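Local coordinates for protein hydrazine synthase subunit gamma (Candidatus Kuenenia stuttgartiensis, PDB 5C2V) that reduces nitric oxide to hydroxylamine, the first half-reaction of hydrazine synthesis, and carries two c-type hemes in two alpha-helical lobes, at residues 106-111 / 116-121; 13-18 / 46-51; 160-163 / 167-170. One frame throughout, in Å; residues are numbered along the deposited sequence.

Interaction 1. Residues 106-111 / 116-121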
ATOM      1  N   GLU C 106      49.647 -21.563 -16.963  1.00 52.65           N
ATOM      2  CA  GLU C 106      49.471 -22.653 -17.916  1.00 62.06           C
ATOM      3  C   GLU C 106      50.403 -22.474 -19.108  1.00 56.67           C
ATOM      4  O   GLU C 106      50.551 -21.370 -19.632  1.00 53.40           O
ATOM      5  CB  GLU C 106      48.016 -22.724 -18.381  1.00 65.24           C
ATOM      6  CG  GLU C 106      47.016 -22.827 -17.241  1.00 75.63           C
ATOM      7  CD  GLU C 106      45.590 -22.996 -17.725  1.00 64.62           C
ATOM      8  OE1 GLU C 106      45.365 -22.932 -18.951  1.00 70.04           O
ATOM      9  OE2 GLU C 106      44.695 -23.195 -16.878  1.00 55.09           O
ATOM     10  N   GLY C 107      51.038 -23.564 -19.526  1.00 64.32           N
ATOM     11  CA  GLY C 107      52.041 -23.506 -20.573  1.00 67.77           C
ATOM     12  C   GLY C 107      51.515 -23.820 -21.959  1.00 60.55           C
ATOM     13  O   GLY C 107      50.332 -23.637 -22.245  1.00 59.47           O
ATOM     14  N   PHE C 108      52.407 -24.300 -22.821  1.00 53.07           N
ATOM     15  CA  PHE C 108      52.071 -24.578 -24.213  1.00 58.89           C
ATOM     16  C   PHE C 108      51.077 -25.725 -24.357  1.00 50.45           C
ATOM     17  O   PHE C 108      50.281 -25.745 -25.296  1.00 49.50           O
ATOM     18  CB  PHE C 108      53.336 -24.894 -25.013  1.00 49.94           C
ATOM     19  CG  PHE C 108      54.259 -23.721 -25.174  1.00 52.27           C
ATOM     20  CD1 PHE C 108      54.067 -22.809 -26.200  1.00 41.14           C
ATOM     21  CD2 PHE C 108      55.319 -23.531 -24.304  1.00 51.48           C
ATOM     22  CE1 PHE C 108      54.913 -21.729 -26.352  1.00 48.38           C
ATOM     23  CE2 PHE C 108      56.170 -22.452 -24.451  1.00 51.55           C
ATOM     24  CZ  PHE C 108      55.966 -21.550 -25.477  1.00 48.61           C
ATOM     25  N   THR C 109      51.131 -26.678 -23.432  1.00 49.13           N
ATOM     26  CA  THR C 109      50.244 -27.833 -23.490  1.00 58.37           C
ATOM     27  C   THR C 109      48.788 -27.398 -23.354  1.00 60.81           C
ATOM     28  O   THR C 109      48.415 -26.736 -22.385  1.00 66.89           O
ATOM     29  CB  THR C 109      50.579 -28.860 -22.390  1.00 64.14           C
ATOM     30  OG1 THR C 109      51.974 -29.186 -22.444  1.00 57.54           O
ATOM     31  CG2 THR C 109      49.758 -30.127 -22.573  1.00 67.50           C
ATOM     32  N   GLY C 110      47.971 -27.778 -24.331  1.00 61.41           N
ATOM     33  CA  GLY C 110      46.564 -27.423 -24.336  1.00 35.05           C
ATOM     34  C   GLY C 110      46.286 -25.976 -24.707  1.00 50.19           C
ATOM     35  O   GLY C 110      45.147 -25.520 -24.614  1.00 83.39           O
ATOM     36  N   HIS C 111      47.318 -25.252 -25.131  1.00 48.28           N
ATOM     37  CA  HIS C 111      47.164 -23.836 -25.462  1.00 55.54           C
ATOM     38  C   HIS C 111      47.790 -23.441 -26.798  1.00 44.72           C
ATOM     39  O   HIS C 111      48.863 -22.837 -26.828  1.00 65.71           O
ATOM     40  CB  HIS C 111      47.761 -22.968 -24.352  1.00 59.64           C
ATOM     41  CG  HIS C 111      46.870 -22.813 -23.160  1.00 71.79           C
ATOM     42  ND1 HIS C 111      45.800 -21.941 -23.140  1.00 56.89           N
ATOM     43  CD2 HIS C 111      46.894 -23.406 -21.945  1.00 68.25           C
ATOM     44  CE1 HIS C 111      45.202 -22.011 -21.965  1.00 61.26           C
ATOM     45  NE2 HIS C 111      45.845 -22.892 -21.220  1.00 53.42           N
ATOM     46  N   VAL C 116      45.731 -17.086 -23.274  1.00 47.60           N
ATOM     47  CA  VAL C 116      45.461 -17.418 -21.880  1.00 56.26           C
ATOM     48  C   VAL C 116      46.620 -18.201 -21.271  1.00 49.61           C
ATOM     49  O   VAL C 116      47.196 -17.789 -20.265  1.00 62.02           O
ATOM     50  CB  VAL C 116      44.165 -18.238 -21.740  1.00 63.32           C
ATOM     51  CG1 VAL C 116      43.877 -18.532 -20.274  1.00 53.69           C
ATOM     52  CG2 VAL C 116      43.000 -17.500 -22.380  1.00 44.25           C
ATOM     53  N   GLY C 117      46.959 -19.331 -21.883  1.00 61.28           N
ATOM     54  CA  GLY C 117      48.147 -20.074 -21.501  1.00 55.34           C
ATOM     55  C   GLY C 117      49.282 -19.790 -22.463  1.00 58.64           C
ATOM     56  O   GLY C 117      49.035 -19.389 -23.600  1.00 58.10           O
ATOM     57  N   ALA C 118      50.515 -20.030 -22.019  1.00 59.27           N
ATOM     58  CA  ALA C 118      51.711 -19.798 -22.833  1.00 53.40           C
ATOM     59  C   ALA C 118      51.664 -18.444 -23.533  1.00 52.45           C
ATOM     60  O   ALA C 118      51.921 -18.349 -24.734  1.00 55.51           O
ATOM     61  CB  ALA C 118      51.883 -20.913 -23.853  1.00 54.69           C
ATOM     62  N   THR C 119      51.319 -17.405 -22.780  1.00 62.83           N
ATOM     63  CA  THR C 119      51.104 -16.080 -23.348  1.00 69.06           C
ATOM     64  C   THR C 119      52.382 -15.543 -23.984  1.00 57.76           C
ATOM     65  O   THR C 119      53.426 -15.468 -23.337  1.00 61.78           O
ATOM     66  CB  THR C 119      50.603 -15.091 -22.281  1.00 66.62           C
ATOM     67  OG1 THR C 119      49.550 -15.699 -21.523  1.00 48.01           O
ATOM     68  CG2 THR C 119      50.080 -13.828 -22.934  1.00 52.07           C
ATOM     69  N   SER C 120      52.287 -15.162 -25.254  1.00 56.84           N
ATOM     70  CA  SER C 120      53.458 -14.775 -26.035  1.00 56.40           C
ATOM     71  C   SER C 120      54.002 -13.407 -25.638  1.00 58.06           C
ATOM     72  O   SER C 120      55.208 -13.169 -25.709  1.00 65.89           O
ATOM     73  CB  SER C 120      53.124 -14.787 -27.528  1.00 59.07           C
ATOM     74  OG  SER C 120      52.089 -13.867 -27.830  1.00 42.02           O
ATOM     75  N   SER C 121      53.114 -12.509 -25.225  1.00 57.81           N
ATOM     76  CA  SER C 121      53.521 -11.161 -24.846  1.00 57.65           C
ATOM     77  C   SER C 121      52.827 -10.693 -23.575  1.00 65.94           C
ATOM     78  O   SER C 121      51.740 -11.162 -23.240  1.00 65.11           O
ATOM     79  CB  SER C 121      53.233 -10.176 -25.980  1.00 60.07           C
ATOM     80  OG  SER C 121      51.846 -10.111 -26.258  1.00 49.01           O
TER
HETATM   81  O   HOH W   1      47.330 -19.478 -17.758  1.00 47.01           O

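Interaction 2. Residues 13-18 / 46-51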
ATOM      1  N   ALA C  13      58.547  18.777  -9.666  1.00 65.47           N
ATOM      2  CA  ALA C  13      58.134  19.233 -10.987  1.00 66.80           C
ATOM      3  C   ALA C  13      56.747  18.707 -11.341  1.00 60.65           C
ATOM      4  O   ALA C  13      56.317  17.669 -10.835  1.00 55.38           O
ATOM      5  CB  ALA C  13      59.148  18.808 -12.035  1.00 58.45           C
ATOM      6  N   THR C  14      56.051  19.432 -12.210  1.00 56.08           N
ATOM      7  CA  THR C  14      54.715  19.042 -12.647  1.00 55.65           C
ATOM      8  C   THR C  14      54.757  17.801 -13.533  1.00 55.71           C
ATOM      9  O   THR C  14      55.624  17.674 -14.398  1.00 70.88           O
ATOM     10  CB  THR C  14      54.019  20.181 -13.414  1.00 60.26           C
ATOM     11  OG1 THR C  14      54.838  20.583 -14.520  1.00 51.65           O
ATOM     12  CG2 THR C  14      53.787  21.376 -12.502  1.00 38.23           C
ATOM     13  N   TRP C  15      53.820  16.885 -13.307  1.00 68.88           N
ATOM     14  CA  TRP C  15      53.733  15.668 -14.105  1.00 64.14           C
ATOM     15  C   TRP C  15      52.283  15.308 -14.417  1.00 68.40           C
ATOM     16  O   TRP C  15      51.446  15.229 -13.518  1.00 66.52           O
ATOM     17  CB  TRP C  15      54.419  14.507 -13.381  1.00 66.10           C
ATOM     18  CG  TRP C  15      54.492  13.244 -14.186  1.00 69.12           C
ATOM     19  CD1 TRP C  15      55.482  12.881 -15.052  1.00 61.79           C
ATOM     20  CD2 TRP C  15      53.541  12.171 -14.191  1.00 66.37           C
ATOM     21  NE1 TRP C  15      55.206  11.651 -15.599  1.00 58.69           N
ATOM     22  CE2 TRP C  15      54.022  11.194 -15.087  1.00 65.78           C
ATOM     23  CE3 TRP C  15      52.333  11.941 -13.526  1.00 69.75           C
ATOM     24  CZ2 TRP C  15      53.334  10.008 -15.335  1.00 67.93           C
ATOM     25  CZ3 TRP C  15      51.652  10.763 -13.775  1.00 62.18           C
ATOM     26  CH2 TRP C  15      52.155   9.811 -14.671  1.00 61.19           C
ATOM     27  N   GLU C  16      51.993  15.090 -15.696  1.00 64.42           N
ATOM     28  CA  GLU C  16      50.660  14.674 -16.122  1.00 57.07           C
ATOM     29  C   GLU C  16      50.724  13.335 -16.850  1.00 60.78           C
ATOM     30  O   GLU C  16      51.695  13.052 -17.552  1.00 67.96           O
ATOM     31  CB  GLU C  16      50.022  15.737 -17.019  1.00 46.49           C
ATOM     32  CG  GLU C  16      49.720  17.049 -16.312  1.00 58.16           C
ATOM     33  CD  GLU C  16      48.966  18.027 -17.192  1.00 77.92           C
ATOM     34  OE1 GLU C  16      48.835  19.206 -16.798  1.00 59.47           O
ATOM     35  OE2 GLU C  16      48.501  17.616 -18.276  1.00 75.29           O
ATOM     36  N   PRO C  17      49.687  12.501 -16.679  1.00 64.31           N
ATOM     37  CA  PRO C  17      49.648  11.172 -17.300  1.00 46.73           C
ATOM     38  C   PRO C  17      49.261  11.213 -18.775  1.00 53.09           C
ATOM     39  O   PRO C  17      49.008  12.287 -19.320  1.00 51.87           O
ATOM     40  CB  PRO C  17      48.581  10.444 -16.484  1.00 50.36           C
ATOM     41  CG  PRO C  17      47.655  11.526 -16.055  1.00 65.21           C
ATOM     42  CD  PRO C  17      48.518  12.736 -15.812  1.00 68.38           C
ATOM     43  N   LEU C  18      49.217  10.044 -19.406  1.00 41.96           N
ATOM     44  CA  LEU C  18      48.836   9.938 -20.810  1.00 42.59           C
ATOM     45  C   LEU C  18      47.334  10.134 -20.977  1.00 55.59           C
ATOM     46  O   LEU C  18      46.552   9.783 -20.095  1.00 49.30           O
ATOM     47  CB  LEU C  18      49.256   8.582 -21.381  1.00 58.03           C
ATOM     48  CG  LEU C  18      50.747   8.243 -21.324  1.00 64.17           C
ATOM     49  CD1 LEU C  18      50.991   6.822 -21.804  1.00 52.96           C
ATOM     50  CD2 LEU C  18      51.557   9.235 -22.143  1.00 46.26           C
ATOM     51  N   GLY C  46      53.265   4.137 -17.150  1.00 48.05           N
ATOM     52  CA  GLY C  46      52.869   2.762 -16.919  1.00 49.96           C
ATOM     53  C   GLY C  46      52.608   2.494 -15.451  1.00 58.56           C
ATOM     54  O   GLY C  46      51.685   1.758 -15.106  1.00 57.07           O
ATOM     55  N   GLN C  47      53.423   3.091 -14.583  1.00 48.97           N
ATOM     56  CA  GLN C  47      53.216   2.955 -13.146  1.00 48.23           C
ATOM     57  C   GLN C  47      51.886   3.585 -12.737  1.00 57.84           C
ATOM     58  O   GLN C  47      51.168   3.050 -11.887  1.00 49.68           O
ATOM     59  CB  GLN C  47      54.367   3.593 -12.363  1.00 42.37           C
ATOM     60  CG  GLN C  47      54.333   3.292 -10.870  1.00 36.73           C
ATOM     61  CD  GLN C  47      55.439   3.989 -10.102  1.00 38.52           C
ATOM     62  OE1 GLN C  47      55.911   5.055 -10.498  1.00 40.42           O
ATOM     63  NE2 GLN C  47      55.861   3.386  -8.996  1.00 29.92           N
ATOM     64  N   PHE C  48      51.558   4.720 -13.350  1.00 51.85           N
ATOM     65  CA  PHE C  48      50.288   5.384 -13.074  1.00 62.07           C
ATOM     66  C   PHE C  48      49.111   4.521 -13.507  1.00 63.07           C
ATOM     67  O   PHE C  48      48.182   4.297 -12.731  1.00 64.22           O
ATOM     68  CB  PHE C  48      50.213   6.744 -13.767  1.00 57.60           C
ATOM     69  CG  PHE C  48      48.885   7.429 -13.601  1.00 54.52           C
ATOM     70  CD1 PHE C  48      48.532   8.002 -12.390  1.00 53.80           C
ATOM     71  CD2 PHE C  48      47.986   7.493 -14.654  1.00 58.33           C
ATOM     72  CE1 PHE C  48      47.309   8.628 -12.231  1.00 53.55           C
ATOM     73  CE2 PHE C  48      46.762   8.119 -14.502  1.00 52.42           C
ATOM     74  CZ  PHE C  48      46.424   8.688 -13.289  1.00 53.34           C
ATOM     75  N   GLN C  49      49.154   4.042 -14.748  1.00 49.75           N
ATOM     76  CA  GLN C  49      48.104   3.170 -15.270  1.00 50.59           C
ATOM     77  C   GLN C  49      47.981   1.906 -14.422  1.00 39.73           C
ATOM     78  O   GLN C  49      46.906   1.319 -14.307  1.00 53.61           O
ATOM     79  CB  GLN C  49      48.387   2.806 -16.731  1.00 45.40           C
ATOM     80  CG  GLN C  49      47.306   1.966 -17.394  1.00 45.66           C
ATOM     81  CD  GLN C  49      45.976   2.688 -17.487  1.00 53.99           C
ATOM     82  OE1 GLN C  49      45.739   3.460 -18.417  1.00 51.36           O
ATOM     83  NE2 GLN C  49      45.095   2.438 -16.524  1.00 45.35           N
ATOM     84  N   PHE C  50      49.097   1.504 -13.823  1.00 47.19           N
ATOM     85  CA  PHE C  50      49.138   0.341 -12.948  1.00 51.99           C
ATOM     86  C   PHE C  50      48.428   0.619 -11.622  1.00 51.41           C
ATOM     87  O   PHE C  50      47.696  -0.230 -11.113  1.00 44.00           O
ATOM     88  CB  PHE C  50      50.592  -0.076 -12.702  1.00 37.74           C
ATOM     89  CG  PHE C  50      50.745  -1.276 -11.809  1.00 21.05           C
ATOM     90  CD1 PHE C  50      50.629  -2.558 -12.320  1.00 21.78           C
ATOM     91  CD2 PHE C  50      51.026  -1.121 -10.461  1.00 29.26           C
ATOM     92  CE1 PHE C  50      50.775  -3.664 -11.501  1.00 23.90           C
ATOM     93  CE2 PHE C  50      51.173  -2.222  -9.638  1.00 30.24           C
ATOM     94  CZ  PHE C  50      51.048  -3.495 -10.158  1.00 38.67           C
ATOM     95  N   ASN C  51      48.650   1.805 -11.062  1.00 42.13           N
ATOM     96  CA  ASN C  51      48.079   2.145  -9.759  1.00 48.43           C
ATOM     97  C   ASN C  51      46.735   2.880  -9.795  1.00 65.07           C
ATOM     98  O   ASN C  51      46.102   3.061  -8.754  1.00 63.41           O
ATOM     99  CB  ASN C  51      49.083   2.979  -8.961  1.00 42.19           C
ATOM    100  CG  ASN C  51      50.297   2.178  -8.536  1.00 53.41           C
ATOM    101  OD1 ASN C  51      50.356   1.661  -7.419  1.00 43.35           O
ATOM    102  ND2 ASN C  51      51.275   2.066  -9.428  1.00 57.42           N
TER

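Interaction 3. Residues 160-163 / 167-170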
ATOM      1  N   PRO C 160      66.599 -11.219   1.678  1.00 67.45           N
ATOM      2  CA  PRO C 160      67.004 -10.622   2.959  1.00 67.62           C
ATOM      3  C   PRO C 160      67.679 -11.601   3.920  1.00 61.15           C
ATOM      4  O   PRO C 160      68.312 -11.177   4.887  1.00 67.46           O
ATOM      5  CB  PRO C 160      65.678 -10.137   3.546  1.00 72.70           C
ATOM      6  CG  PRO C 160      64.665 -11.060   2.974  1.00 54.86           C
ATOM      7  CD  PRO C 160      65.133 -11.344   1.577  1.00 64.32           C
ATOM      8  N   PHE C 161      67.542 -12.894   3.648  1.00 61.54           N
ATOM      9  CA  PHE C 161      67.865 -13.939   4.615  1.00 75.75           C
ATOM     10  C   PHE C 161      69.325 -14.389   4.576  1.00 77.10           C
ATOM     11  O   PHE C 161      69.694 -15.381   5.205  1.00 61.89           O
ATOM     12  CB  PHE C 161      66.935 -15.137   4.414  1.00 56.98           C
ATOM     13  CG  PHE C 161      65.511 -14.855   4.798  1.00 78.01           C
ATOM     14  CD1 PHE C 161      65.127 -14.868   6.128  1.00 82.80           C
ATOM     15  CD2 PHE C 161      64.562 -14.560   3.833  1.00 79.51           C
ATOM     16  CE1 PHE C 161      63.820 -14.601   6.490  1.00 77.65           C
ATOM     17  CE2 PHE C 161      63.254 -14.292   4.189  1.00 73.59           C
ATOM     18  CZ  PHE C 161      62.883 -14.314   5.519  1.00 82.05           C
ATOM     19  N   ARG C 162      70.150 -13.659   3.835  1.00 73.65           N
ATOM     20  CA  ARG C 162      71.562 -13.998   3.703  1.00 81.20           C
ATOM     21  C   ARG C 162      72.422 -12.970   4.434  1.00 89.18           C
ATOM     22  O   ARG C 162      71.986 -11.844   4.674  1.00 82.24           O
ATOM     23  CB  ARG C 162      71.968 -14.070   2.230  1.00 69.22           C
ATOM     24  CG  ARG C 162      71.051 -14.928   1.375  1.00 77.21           C
ATOM     25  CD  ARG C 162      71.814 -15.594   0.243  1.00 58.39           C
ATOM     26  NE  ARG C 162      72.247 -14.642  -0.776  1.00 64.21           N
ATOM     27  CZ  ARG C 162      72.095 -14.828  -2.084  1.00 68.92           C
ATOM     28  NH1 ARG C 162      71.521 -15.936  -2.533  1.00 48.74           N
ATOM     29  NH2 ARG C 162      72.519 -13.912  -2.942  1.00 78.31           N
ATOM     30  N   ASN C 163      73.633 -13.379   4.803  1.00 85.97           N
ATOM     31  CA  ASN C 163      74.531 -12.562   5.617  1.00 62.13           C
ATOM     32  C   ASN C 163      74.776 -11.173   5.039  1.00 58.32           C
ATOM     33  O   ASN C 163      74.782 -10.988   3.822  1.00 66.97           O
ATOM     34  CB  ASN C 163      75.880 -13.267   5.793  1.00 71.58           C
ATOM     35  CG  ASN C 163      75.775 -14.548   6.596  1.00 75.49           C
ATOM     36  OD1 ASN C 163      75.046 -14.619   7.584  1.00 66.12           O
ATOM     37  ND2 ASN C 163      76.510 -15.570   6.173  1.00 83.58           N
ATOM     38  N   SER C 167      77.518 -13.277   1.809  1.00 77.14           N
ATOM     39  CA  SER C 167      77.642 -14.722   1.679  1.00 84.22           C
ATOM     40  C   SER C 167      76.380 -15.430   2.151  1.00 85.99           C
ATOM     41  O   SER C 167      75.434 -14.795   2.619  1.00 88.48           O
ATOM     42  CB  SER C 167      78.849 -15.226   2.473  1.00 82.80           C
ATOM     43  OG  SER C 167      78.868 -14.669   3.776  1.00 69.89           O
ATOM     44  N   LEU C 168      76.372 -16.751   2.033  1.00 79.95           N
ATOM     45  CA  LEU C 168      75.239 -17.535   2.497  1.00 84.34           C
ATOM     46  C   LEU C 168      75.471 -17.943   3.945  1.00 83.75           C
ATOM     47  O   LEU C 168      76.535 -17.679   4.506  1.00 88.23           O
ATOM     48  CB  LEU C 168      75.035 -18.773   1.618  1.00 76.80           C
ATOM     49  CG  LEU C 168      74.189 -18.644   0.344  1.00 81.62           C
ATOM     50  CD1 LEU C 168      74.730 -17.577  -0.594  1.00 72.96           C
ATOM     51  CD2 LEU C 168      74.093 -19.985  -0.376  1.00 73.08           C
ATOM     52  N   THR C 169      74.481 -18.594   4.543  1.00 85.35           N
ATOM     53  CA  THR C 169      74.659 -19.179   5.863  1.00 75.27           C
ATOM     54  C   THR C 169      74.967 -20.665   5.671  1.00 73.19           C
ATOM     55  O   THR C 169      74.912 -21.159   4.548  1.00 70.78           O
ATOM     56  CB  THR C 169      73.409 -18.978   6.743  1.00 75.26           C
ATOM     57  OG1 THR C 169      72.349 -19.806   6.257  1.00 56.93           O
ATOM     58  CG2 THR C 169      72.961 -17.517   6.710  1.00 58.69           C
ATOM     59  N   GLU C 170      75.261 -21.378   6.760  1.00 76.06           N
ATOM     60  CA  GLU C 170      75.612 -22.801   6.665  1.00 87.05           C
ATOM     61  C   GLU C 170      74.380 -23.697   6.603  1.00 79.40           C
ATOM     62  O   GLU C 170      74.465 -24.869   6.217  1.00 89.32           O
ATOM     63  CB  GLU C 170      76.509 -23.228   7.828  1.00 88.44           C
ATOM     64  CG  GLU C 170      76.525 -22.336   9.065  1.00 89.62           C
ATOM     65  CD  GLU C 170      77.818 -22.514   9.848  1.00 95.19           C
ATOM     66  OE1 GLU C 170      78.120 -23.662  10.237  1.00 93.37           O
ATOM     67  OE2 GLU C 170      78.545 -21.515  10.042  1.00109.31           O
TER

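Interaction 1. Residues 106-111 / 116-121
His111 has its CG anti to the carbonyl carbon, beside its own backbone N (chi1 -80°), which lays one face of the ring flat against the backbone of Gly117. Gly117 CA stands over the centre of that ring, 3.3 Å from the centroid, in a CH-pi contact, so that it is the glycine backbone itself that meets the imidazole face. Phe108 has its CG likewise anti to the carbonyl carbon (chi1 -67°), and although its CB starts away from 116-121, the ring swings back to put one face over Ala118 CB, with CD1 3.7 Å from that methyl and the methyl offset toward the rim.

Both segments belong to the long irregular loop between strand 89-90 and helix 123-126, and a type II beta turn from Phe108 to His111 folds the first of them back so that both rings reach the second. The backbones are pinned by Ala118 N, which donates to Glu106 O at 2.7 Å (N-H...O 164°), and a water bridges Glu106 N and Val116 O. At its rim the imidazole is tethered through ND1, hydrogen-bonded to Asp113, which would help to hold the ring's rotation; NE2 is modelled very short to Glu106 OE1, so the exact length of that bond is doubtful. Glu106 OE2 forms a salt bridge with Lys89, and the Glu106 carboxylate also lies near Glu83, a calcium ligand. The side chain of Val116 is about 5 Å from a bound heme c.

Interaction 2. Residues 13-18 / 46-51
Residues 13-18 run as an extended strand-like arm without regular secondary structure, while 46-51 form the C-terminal part of helix 43-51; the backbones stay well apart, with Pro17 CA and Phe48 CA 7.2 Å from each other, so side chains alone bridge the gap. Phe48 sends its CG anti to the backbone N (chi1 176°), carrying the phenyl ring off the helix toward the arm. Pro17 meets it obliquely, its CB 3.5 Å from Phe48 CD2 and its CG a little farther along, near CE2. Trp15 reaches the base of the same side chain with the outer corner of its six-membered ring, CH2 lying 3.7 Å from Phe48 CB, which sits at the indole edge near its plane.

The contact fastens the N-terminal arm to helix 43-51, probably part of the lobe around heme 1, at a subunit interface: Phe340 of the beta subunit packs edge-to-face with Phe48, and Leu12 of the beta subunit touches Trp15. Arg44 makes a cation-pi contact with the indole. At the helix end, Asn51 ND2 donates to Gln47 O at 2.7 Å, nearly straight at 172°; Asn51 N approaches that oxygen from the opposite face of the carbonyl plane.

Interaction 3. Residues 160-163 / 167-170
Arg162 and Asn163 lean on Ser167, Leu168 and Thr169 across a short surface loop that turns the chain back on itself just before helix 170-179, with Thr169 in the N-cap position, its OG1 capping the backbone N of Gln172. The closer-packed side is made by the aliphatic part of Arg162 and by Leu168. Arg162, bent at chi2 and chi3, lies alongside Leu168 with both chains pointing the same way; Arg162 CD comes 3.6 Å from Leu168 CD1, and that methyl also sits over one face of the guanidinium. Leu168 is the buried member here, and its side chain, whose end returns toward Arg162, also packs on Lys173 and Gln176 of the helix.

The polar side is looser, held across the loop by two weak bonds between Asn163 and Ser167, both partly exposed where Leu168 is buried. Asn163 N donates weakly to Ser167 O at 3.2 Å, bent to 127°, and Asn163 ND2 reaches Ser167 OG in a second weak bond, long but straighter. Asn163 ND2 also approaches Leu168 O, though at an angle too poor for a hydrogen bond. Behind the turn, Phe161 O accepts from Gln172 NE2, a second tie to the first turn of the helix. On the other end of the Asn163 amide, OD1 rests 3.7 Å from the methyl CG2 of Thr169.

Reading from the N terminus, interaction 2 comes first: it joins the arm after strand 4-10 to helix 43-51, closing a loop of 27 intervening residues that contains helix 26-30. Interaction 1 follows, a tight local closure of four residues within the loop between strand 89-90 and helix 123-126. Interaction 3 closes three residues between helix 141-152 and helix 170-179, leading into the second heme's part of the chain. The three are strictly in series, none nesting or crossing, and they do not touch: interactions 1 and 3, on opposite sides of the chain's centre, have centres about 36 Å apart.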